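Local coordinates for protein ATP-dependent kinase YFH7 (Saccharomyces cerevisiae, PDB 2GA8) that is an ATP-dependent kinase of the P-loop type that could be involved in assembly of the endoplasmic reticulum membrane, at residues Lys182-Pro187 and Leu246-Pro251; Ser188-Asn193 and Gly267-Tyr272; Asp162-Ser167 and Asn193-Leu198. One frame throughout, in Å; residues are numbered along the deposited sequence.

Interaction 1: residues Lys182-Pro187 and Leu246-Pro251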
loop_
_atom_site.group_PDB
_atom_site.type_symbol
_atom_site.label_atom_id
_atom_site.label_comp_id
_atom_site.label_asym_id
_atom_site.label_seq_id
_atom_site.Cartn_x
_atom_site.Cartn_y
_atom_site.Cartn_z
ATOM N N LYS A 182 12.233 -2.927 19.537
ATOM C CA LYS A 182 11.303 -3.125 20.640
ATOM C C LYS A 182 9.945 -2.545 20.267
ATOM O O LYS A 182 8.904 -3.066 20.668
ATOM C CB LYS A 182 11.852 -2.442 21.901
ATOM C CG LYS A 182 10.982 -2.559 23.149
ATOM C CD LYS A 182 9.837 -1.555 23.144
ATOM C CE LYS A 182 9.025 -1.629 24.431
ATOM N NZ LYS A 182 9.836 -1.275 25.631
ATOM N N ARG A 183 9.963 -1.466 19.492
ATOM C CA ARG A 183 8.732 -0.817 19.068
ATOM C C ARG A 183 8.541 -0.943 17.560
ATOM O O ARG A 183 7.967 -0.063 16.920
ATOM C CB ARG A 183 8.754 0.659 19.475
ATOM C CG ARG A 183 7.435 1.380 19.256
ATOM C CD ARG A 183 7.490 2.822 19.730
ATOM N NE ARG A 183 6.286 3.554 19.342
ATOM C CZ ARG A 183 6.069 4.837 19.614
ATOM N NH1 ARG A 183 6.973 5.539 20.283
ATOM N NH2 ARG A 183 4.949 5.421 19.205
ATOM N N ARG A 184 9.029 -2.041 16.992
ATOM C CA ARG A 184 8.890 -2.261 15.559
ATOM C C ARG A 184 7.396 -2.359 15.274
ATOM O O ARG A 184 6.691 -3.161 15.883
ATOM C CB ARG A 184 9.597 -3.552 15.134
ATOM C CG ARG A 184 10.064 -3.522 13.687
ATOM C CD ARG A 184 10.613 -4.863 13.198
ATOM N NE ARG A 184 11.078 -4.761 11.813
ATOM C CZ ARG A 184 11.370 -5.798 11.032
ATOM N NH1 ARG A 184 11.249 -7.036 11.492
ATOM N NH2 ARG A 184 11.773 -5.595 9.782
ATOM N N GLY A 185 6.921 -1.528 14.355
ATOM C CA GLY A 185 5.511 -1.520 14.025
ATOM C C GLY A 185 4.955 -0.132 14.276
ATOM O O GLY A 185 3.811 0.160 13.942
ATOM N N SER A 186 5.767 0.726 14.888
ATOM C CA SER A 186 5.346 2.096 15.154
ATOM C C SER A 186 5.461 2.836 13.830
ATOM O O SER A 186 6.127 2.364 12.907
ATOM C CB SER A 186 6.263 2.758 16.185
ATOM O OG SER A 186 7.549 2.991 15.642
ATOM N N PRO A 187 4.813 4.003 13.717
ATOM C CA PRO A 187 4.860 4.792 12.486
ATOM C C PRO A 187 6.285 5.095 12.027
ATOM O O PRO A 187 6.553 5.182 10.833
ATOM C CB PRO A 187 4.102 6.061 12.862
ATOM C CG PRO A 187 3.110 5.571 13.866
ATOM C CD PRO A 187 3.929 4.637 14.714
ATOM N N LEU A 246 11.386 -14.399 7.017
ATOM C CA LEU A 246 12.673 -13.718 7.127
ATOM C C LEU A 246 12.594 -12.488 8.023
ATOM O O LEU A 246 13.614 -11.880 8.345
ATOM C CB LEU A 246 13.174 -13.305 5.741
ATOM C CG LEU A 246 13.390 -14.427 4.722
ATOM C CD1 LEU A 246 13.913 -13.831 3.424
ATOM C CD2 LEU A 246 14.370 -15.449 5.272
ATOM N N LYS A 247 11.377 -12.124 8.418
ATOM C CA LYS A 247 11.160 -10.967 9.279
ATOM C C LYS A 247 11.637 -9.680 8.608
ATOM O O LYS A 247 12.072 -8.746 9.284
ATOM C CB LYS A 247 11.903 -11.151 10.605
ATOM C CG LYS A 247 11.616 -12.467 11.312
ATOM C CD LYS A 247 10.163 -12.571 11.743
ATOM C CE LYS A 247 9.887 -13.911 12.407
ATOM N NZ LYS A 247 10.754 -14.131 13.599
ATOM N N ASP A 248 11.555 -9.632 7.282
ATOM C CA ASP A 248 11.986 -8.455 6.536
ATOM C C ASP A 248 11.254 -8.273 5.215
ATOM O O ASP A 248 10.653 -9.208 4.682
ATOM C CB ASP A 248 13.493 -8.515 6.255
ATOM C CG ASP A 248 14.326 -7.929 7.379
ATOM O OD1 ASP A 248 13.966 -6.846 7.890
ATOM O OD2 ASP A 248 15.352 -8.541 7.743
ATOM N N PRO A 249 11.298 -7.052 4.664
ATOM C CA PRO A 249 10.634 -6.766 3.392
ATOM C C PRO A 249 11.350 -7.470 2.242
ATOM O O PRO A 249 12.568 -7.654 2.279
ATOM C CB PRO A 249 10.718 -5.245 3.297
ATOM C CG PRO A 249 11.988 -4.934 4.018
ATOM C CD PRO A 249 11.908 -5.833 5.224
ATOM N N THR A 250 10.582 -7.877 1.237
ATOM C CA THR A 250 11.127 -8.560 0.073
ATOM C C THR A 250 10.637 -7.847 -1.190
ATOM O O THR A 250 9.515 -7.346 -1.237
ATOM C CB THR A 250 10.704 -10.047 0.054
ATOM O OG1 THR A 250 11.249 -10.688 -1.105
ATOM C CG2 THR A 250 9.193 -10.176 0.049
ATOM N N PRO A 251 11.481 -7.795 -2.231
ATOM C CA PRO A 251 11.189 -7.145 -3.512
ATOM C C PRO A 251 10.065 -7.682 -4.390
ATOM O O PRO A 251 9.702 -8.859 -4.341
ATOM C CB PRO A 251 12.534 -7.195 -4.230
ATOM C CG PRO A 251 13.101 -8.487 -3.749
ATOM C CD PRO A 251 12.816 -8.420 -2.264
#
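Arg184 reaches across to the backbone of Lys247 and the carboxylate of Asp248. From CB its chain sets off with CG anti to the backbone N (chi1 -153°) and stays extended as far as NE, which carries the guanidinium from its loop to the start of strand 248-256. NH1 and NH2 both donate to one atom, Lys247 O, NH1 at 2.9 Å and NH2 at 3.2 Å. That oxygen lies in the guanidinium plane, and both nitrogens reach it from the same face of the carbonyl plane. NH2 also makes a weak hydrogen bond, part of a salt bridge, to Asp248 OD1 at 3.2 Å, and a hydrogen bond to Leu166 O. The carboxylate plane is turned 71° from the guanidinium, and its OD2 is held by a salt bridge to Arg168. A leucine in place of Arg184 would probably leave Lys247 O without these two donors and Asp248 with one positive partner fewer. Lys247 and Asp248 form a G1 beta bulge opposite Asn243. The contact thus ties the loop between helices 178-181 and 192-206 to edge strand 248-256. Arg168 and Leu171 of helix 168-171 and Phe242 of strand 237-243 flank the arginine.

Interaction 2: residues Ser188-Asn193 and Gly267-Tyr272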
loop_
_atom_site.group_PDB
_atom_site.type_symbol
_atom_site.label_atom_id
_atom_site.label_comp_id
_atom_site.label_asym_id
_atom_site.label_seq_id
_atom_site.Cartn_x
_atom_site.Cartn_y
_atom_site.Cartn_z
ATOM N N SER A 188 7.196 5.252 12.982
ATOM C CA SER A 188 8.580 5.571 12.666
ATOM C C SER A 188 9.435 4.394 12.211
ATOM O O SER A 188 10.612 4.578 11.893
ATOM C CB SER A 188 9.252 6.249 13.868
ATOM O OG SER A 188 9.337 5.361 14.967
ATOM N N THR A 189 8.859 3.193 12.169
ATOM C CA THR A 189 9.622 2.020 11.740
ATOM C C THR A 189 9.265 1.562 10.325
ATOM O O THR A 189 9.523 0.421 9.951
ATOM C CB THR A 189 9.456 0.821 12.723
ATOM O OG1 THR A 189 8.078 0.458 12.831
ATOM C CG2 THR A 189 10.002 1.182 14.094
ATOM N N PHE A 190 8.686 2.470 9.544
ATOM C CA PHE A 190 8.305 2.200 8.153
ATOM C C PHE A 190 8.927 3.295 7.297
ATOM O O PHE A 190 9.102 4.426 7.765
ATOM C CB PHE A 190 6.790 2.291 7.963
ATOM C CG PHE A 190 6.021 1.153 8.552
ATOM C CD1 PHE A 190 5.675 0.054 7.771
ATOM C CD2 PHE A 190 5.606 1.194 9.880
ATOM C CE1 PHE A 190 4.920 -0.985 8.303
ATOM C CE2 PHE A 190 4.852 0.161 10.423
ATOM C CZ PHE A 190 4.504 -0.932 9.634
ATOM N N ASP A 191 9.260 2.969 6.053
ATOM C CA ASP A 191 9.812 3.978 5.155
ATOM C C ASP A 191 8.606 4.779 4.645
ATOM O O ASP A 191 8.109 4.548 3.538
ATOM C CB ASP A 191 10.539 3.324 3.973
ATOM C CG ASP A 191 11.311 4.329 3.139
ATOM O OD1 ASP A 191 11.017 5.539 3.236
ATOM O OD2 ASP A 191 12.204 3.915 2.379
ATOM N N SER A 192 8.126 5.710 5.466
ATOM C CA SER A 192 6.979 6.532 5.097
ATOM C C SER A 192 7.283 7.386 3.871
ATOM O O SER A 192 6.374 7.718 3.103
ATOM C CB SER A 192 6.571 7.442 6.262
ATOM O OG SER A 192 7.618 8.330 6.598
ATOM N N ASN A 193 8.559 7.740 3.703
ATOM C CA ASN A 193 9.022 8.549 2.575
ATOM C C ASN A 193 8.685 7.856 1.254
ATOM O O ASN A 193 8.088 8.450 0.350
ATOM C CB ASN A 193 10.554 8.724 2.610
ATOM C CG ASN A 193 11.086 9.191 3.963
ATOM O OD1 ASN A 193 10.552 8.847 5.011
ATOM N ND2 ASN A 193 12.178 9.951 3.935
ATOM N N GLY A 267 -3.383 -0.691 5.586
ATOM C CA GLY A 267 -2.288 -0.501 6.519
ATOM C C GLY A 267 -2.690 0.218 7.788
ATOM O O GLY A 267 -3.802 0.740 7.917
ATOM N N LEU A 268 -1.759 0.254 8.730
ATOM C CA LEU A 268 -1.982 0.888 10.021
ATOM C C LEU A 268 -2.037 2.411 9.996
ATOM O O LEU A 268 -2.864 3.025 10.673
ATOM C CB LEU A 268 -0.854 0.503 10.978
ATOM C CG LEU A 268 -0.604 -0.959 11.341
ATOM C CD1 LEU A 268 0.789 -1.088 11.951
ATOM C CD2 LEU A 268 -1.674 -1.437 12.316
ATOM N N TYR A 269 -1.159 3.007 9.200
ATOM C CA TYR A 269 -1.016 4.456 9.195
ATOM C C TYR A 269 -1.426 5.280 7.987
ATOM O O TYR A 269 -0.991 6.430 7.844
ATOM C CB TYR A 269 0.441 4.755 9.572
ATOM C CG TYR A 269 0.856 4.012 10.832
ATOM C CD1 TYR A 269 0.134 4.168 12.016
ATOM C CD2 TYR A 269 1.931 3.124 10.829
ATOM C CE1 TYR A 269 0.467 3.459 13.166
ATOM C CE2 TYR A 269 2.276 2.404 11.988
ATOM C CZ TYR A 269 1.532 2.582 13.148
ATOM O OH TYR A 269 1.839 1.880 14.291
ATOM N N LEU A 270 -2.292 4.733 7.141
ATOM C CA LEU A 270 -2.713 5.460 5.952
ATOM C C LEU A 270 -3.544 6.700 6.251
ATOM O O LEU A 270 -3.740 7.531 5.368
ATOM C CB LEU A 270 -3.492 4.537 5.014
ATOM C CG LEU A 270 -2.753 3.236 4.691
ATOM C CD1 LEU A 270 -3.563 2.413 3.699
ATOM C CD2 LEU A 270 -1.377 3.558 4.135
ATOM N N LEU A 271 -4.027 6.821 7.489
ATOM C CA LEU A 271 -4.835 7.969 7.906
ATOM C C LEU A 271 -4.258 8.576 9.186
ATOM O O LEU A 271 -4.986 9.151 9.999
ATOM C CB LEU A 271 -6.285 7.532 8.153
ATOM C CG LEU A 271 -7.077 7.067 6.925
ATOM C CD1 LEU A 271 -8.411 6.491 7.370
ATOM C CD2 LEU A 271 -7.278 8.244 5.964
ATOM N N TYR A 272 -2.942 8.460 9.335
ATOM C CA TYR A 272 -2.217 8.948 10.511
ATOM C C TYR A 272 -1.812 10.409 10.286
ATOM O O TYR A 272 -1.188 10.728 9.277
ATOM C CB TYR A 272 -0.991 8.060 10.717
ATOM C CG TYR A 272 -0.428 8.069 12.109
ATOM C CD1 TYR A 272 -1.058 7.371 13.143
ATOM C CD2 TYR A 272 0.750 8.754 12.396
ATOM C CE1 TYR A 272 -0.519 7.352 14.429
ATOM C CE2 TYR A 272 1.293 8.744 13.675
ATOM C CZ TYR A 272 0.654 8.039 14.684
ATOM O OH TYR A 272 1.200 8.013 15.945
#
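The ring of Phe190 meets the ring of Tyr269 at the edge of the tyrosine. Phe190 CE2 lies in the Tyr269 plane, 3.8 Å from Tyr269 CE2. The setting is the P-loop kinase fold. One face of the tyrosine ring carries its own neighbour, Leu268, whose CB sits over the ring centre, 3.6 Å above the plane. The two aromatic rings are set obliquely, with planes 76° apart and centroids 5.9 Å apart. Residues 267-272 lead out of strand 262-267 of the central parallel sheet and include a type I beta turn from Tyr269 to Tyr272. Residues 188-193 lead into helix 192-206, where Asp191 is the N-cap and its OD1 accepts from Asn194 N. No hydrogen bond crosses between the segments, and the contact is apolar and buried. Phe190 and Tyr269 both start out toward the opposite segment, and with CG anti to the carbonyl carbon in each, the two rings meet between the backbones. Trp277 of helix 275-285 also touches Phe190. Leu268 touches Pro33, one of the residues that probably bind ATP, so this packing probably borders the nucleotide-binding loop. The tyrosine hydroxyl points beyond the pair and is hydrogen-bonded to Gly185 O. Leu268 completes the contact with one methyl, its CD1 lying 4.4 Å from Phe190 CZ.

Interaction 3: residues Asp162-Ser167 and Asn193-Leu198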
loop_
_atom_site.group_PDB
_atom_site.type_symbol
_atom_site.label_atom_id
_atom_site.label_comp_id
_atom_site.label_asym_id
_atom_site.label_seq_id
_atom_site.Cartn_x
_atom_site.Cartn_y
_atom_site.Cartn_z
ATOM N N ASP A 162 2.872 -3.247 4.769
ATOM C CA ASP A 162 3.904 -4.111 5.348
ATOM C C ASP A 162 5.236 -4.165 4.607
ATOM O O ASP A 162 6.291 -4.287 5.230
ATOM C CB ASP A 162 3.362 -5.535 5.478
ATOM C CG ASP A 162 2.143 -5.610 6.361
ATOM O OD1 ASP A 162 2.296 -5.580 7.602
ATOM O OD2 ASP A 162 1.026 -5.683 5.812
ATOM N N GLY A 163 5.185 -4.094 3.280
ATOM C CA GLY A 163 6.400 -4.148 2.497
ATOM C C GLY A 163 7.292 -2.941 2.699
ATOM O O GLY A 163 8.450 -2.939 2.284
ATOM N N PHE A 164 6.762 -1.910 3.342
ATOM C CA PHE A 164 7.538 -0.702 3.576
ATOM C C PHE A 164 8.111 -0.645 4.981
ATOM O O PHE A 164 8.647 0.376 5.412
ATOM C CB PHE A 164 6.674 0.518 3.266
ATOM C CG PHE A 164 6.455 0.715 1.798
ATOM C CD1 PHE A 164 7.306 1.536 1.065
ATOM C CD2 PHE A 164 5.455 0.013 1.125
ATOM C CE1 PHE A 164 7.172 1.655 -0.319
ATOM C CE2 PHE A 164 5.313 0.125 -0.257
ATOM C CZ PHE A 164 6.174 0.947 -0.979
ATOM N N HIS A 165 8.003 -1.759 5.691
ATOM C CA HIS A 165 8.552 -1.842 7.032
ATOM C C HIS A 165 10.067 -1.726 6.854
ATOM O O HIS A 165 10.639 -2.344 5.954
ATOM C CB HIS A 165 8.204 -3.199 7.652
ATOM C CG HIS A 165 8.245 -3.210 9.144
ATOM N ND1 HIS A 165 7.281 -2.603 9.920
ATOM C CD2 HIS A 165 9.140 -3.743 10.007
ATOM C CE1 HIS A 165 7.581 -2.761 11.197
ATOM N NE2 HIS A 165 8.705 -3.450 11.277
ATOM N N LEU A 166 10.721 -0.926 7.685
ATOM C CA LEU A 166 12.167 -0.791 7.570
ATOM C C LEU A 166 12.794 -2.140 7.912
ATOM O O LEU A 166 12.281 -2.869 8.765
ATOM C CB LEU A 166 12.677 0.294 8.520
ATOM C CG LEU A 166 12.208 1.705 8.157
ATOM C CD1 LEU A 166 12.613 2.690 9.245
ATOM C CD2 LEU A 166 12.797 2.095 6.810
ATOM N N SER A 167 13.887 -2.479 7.237
ATOM C CA SER A 167 14.553 -3.752 7.483
ATOM C C SER A 167 15.160 -3.782 8.875
ATOM O O SER A 167 15.415 -2.740 9.481
ATOM C CB SER A 167 15.656 -3.996 6.451
ATOM O OG SER A 167 16.727 -3.087 6.630
ATOM N N ASN A 193 8.559 7.740 3.703
ATOM C CA ASN A 193 9.022 8.549 2.575
ATOM C C ASN A 193 8.685 7.856 1.254
ATOM O O ASN A 193 8.088 8.450 0.350
ATOM C CB ASN A 193 10.554 8.724 2.610
ATOM C CG ASN A 193 11.086 9.191 3.963
ATOM O OD1 ASN A 193 10.552 8.847 5.011
ATOM N ND2 ASN A 193 12.178 9.951 3.935
ATOM N N ASN A 194 9.094 6.597 1.142
ATOM C CA ASN A 194 8.857 5.853 -0.086
ATOM C C ASN A 194 7.405 5.424 -0.260
ATOM O O ASN A 194 6.944 5.257 -1.388
ATOM C CB ASN A 194 9.794 4.639 -0.182
ATOM C CG ASN A 194 10.408 4.488 -1.564
ATOM O OD1 ASN A 194 10.742 3.384 -1.999
ATOM N ND2 ASN A 194 10.567 5.604 -2.260
ATOM N N PHE A 195 6.675 5.239 0.836
ATOM C CA PHE A 195 5.276 4.866 0.693
ATOM C C PHE A 195 4.542 6.075 0.114
ATOM O O PHE A 195 3.694 5.948 -0.768
ATOM C CB PHE A 195 4.649 4.483 2.030
ATOM C CG PHE A 195 3.287 3.878 1.881
ATOM C CD1 PHE A 195 3.147 2.526 1.589
ATOM C CD2 PHE A 195 2.149 4.674 1.926
ATOM C CE1 PHE A 195 1.890 1.974 1.339
ATOM C CE2 PHE A 195 0.888 4.131 1.673
ATOM C CZ PHE A 195 0.762 2.784 1.379
ATOM N N LEU A 196 4.866 7.256 0.625
ATOM C CA LEU A 196 4.253 8.471 0.116
ATOM C C LEU A 196 4.611 8.592 -1.365
ATOM O O LEU A 196 3.782 8.990 -2.183
ATOM C CB LEU A 196 4.769 9.695 0.880
ATOM C CG LEU A 196 4.298 11.056 0.353
ATOM C CD1 LEU A 196 2.772 11.109 0.365
ATOM C CD2 LEU A 196 4.885 12.175 1.222
ATOM N N GLN A 197 5.843 8.230 -1.718
ATOM C CA GLN A 197 6.266 8.311 -3.106
ATOM C C GLN A 197 5.442 7.355 -3.966
ATOM O O GLN A 197 5.111 7.672 -5.103
ATOM C CB GLN A 197 7.759 7.997 -3.241
ATOM C CG GLN A 197 8.345 8.355 -4.604
ATOM C CD GLN A 197 8.114 9.814 -4.985
ATOM O OE1 GLN A 197 8.254 10.713 -4.159
ATOM N NE2 GLN A 197 7.772 10.050 -6.246
ATOM N N LEU A 198 5.111 6.182 -3.433
ATOM C CA LEU A 198 4.284 5.251 -4.197
ATOM C C LEU A 198 2.926 5.913 -4.423
ATOM O O LEU A 198 2.351 5.809 -5.505
ATOM C CB LEU A 198 4.094 3.928 -3.440
ATOM C CG LEU A 198 3.092 2.941 -4.057
ATOM C CD1 LEU A 198 3.548 2.541 -5.453
ATOM C CD2 LEU A 198 2.966 1.704 -3.161
#
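Two different first torsions bring Phe164 and Phe195 together. Phe164 has CG anti to its carbonyl carbon (chi1 -73°), which sends its ring toward helix 192-206. Phe195 has CG opposite the backbone N (chi1 -170°) and beside the carbonyl carbon, which turns the ring edge-on to Phe164. The result is a T-shaped pair: the edge of Phe195 points at one face of Phe164, with the planes at 88° and the centroids 5.1 Å apart. Phe195 CD1 makes the closest approach, 3.4 Å from Phe164 CD2, above the rim of the ring. The helix backbone shares in this, since Phe195 CA stands over the Phe164 ring in a CH-pi contact, 4.2 Å from its centroid. At the edge, Asn194 CB lies in the ring plane, 4.0 Å from Phe164 CE1. Leu198, one helical turn on, brings its CD2 to 4.0 Å from Phe164 CZ. Ile134 and Pro240, from strands 134-136 and 237-243, also touch Phe164, while Ile280 of helix 275-285 touches Phe195. The contact therefore seats the loop after strand 156-160 on the first turns of the helix. No hydrogen bond joins the two segments, so the join rests on close apolar packing and on C-H groups directed at an aromatic face.

How the interactions relate
From the N terminus, the chain leaves strand 156-160 and enters 162-167. Interaction 3 closes the excursion from there through helices 168-171 and 178-181 to helix 192-206. Interaction 1 starts inside that excursion, at 182-187, and closes on strand 248-256. Interaction 2 starts at 188-193 and closes on the turn after strand 262-267. No contact nests within another: all three pairs cross along the chain. The segments of interactions 2 and 3 overlap at Asn193, and both use helix 192-206. They also touch through backbone hydrogen bonds, Asp191 to Phe164 and Leu166 to Thr189. Together the contacts join the parallel sheet, the start of helix 192-206 and the edge of the mixed sheet.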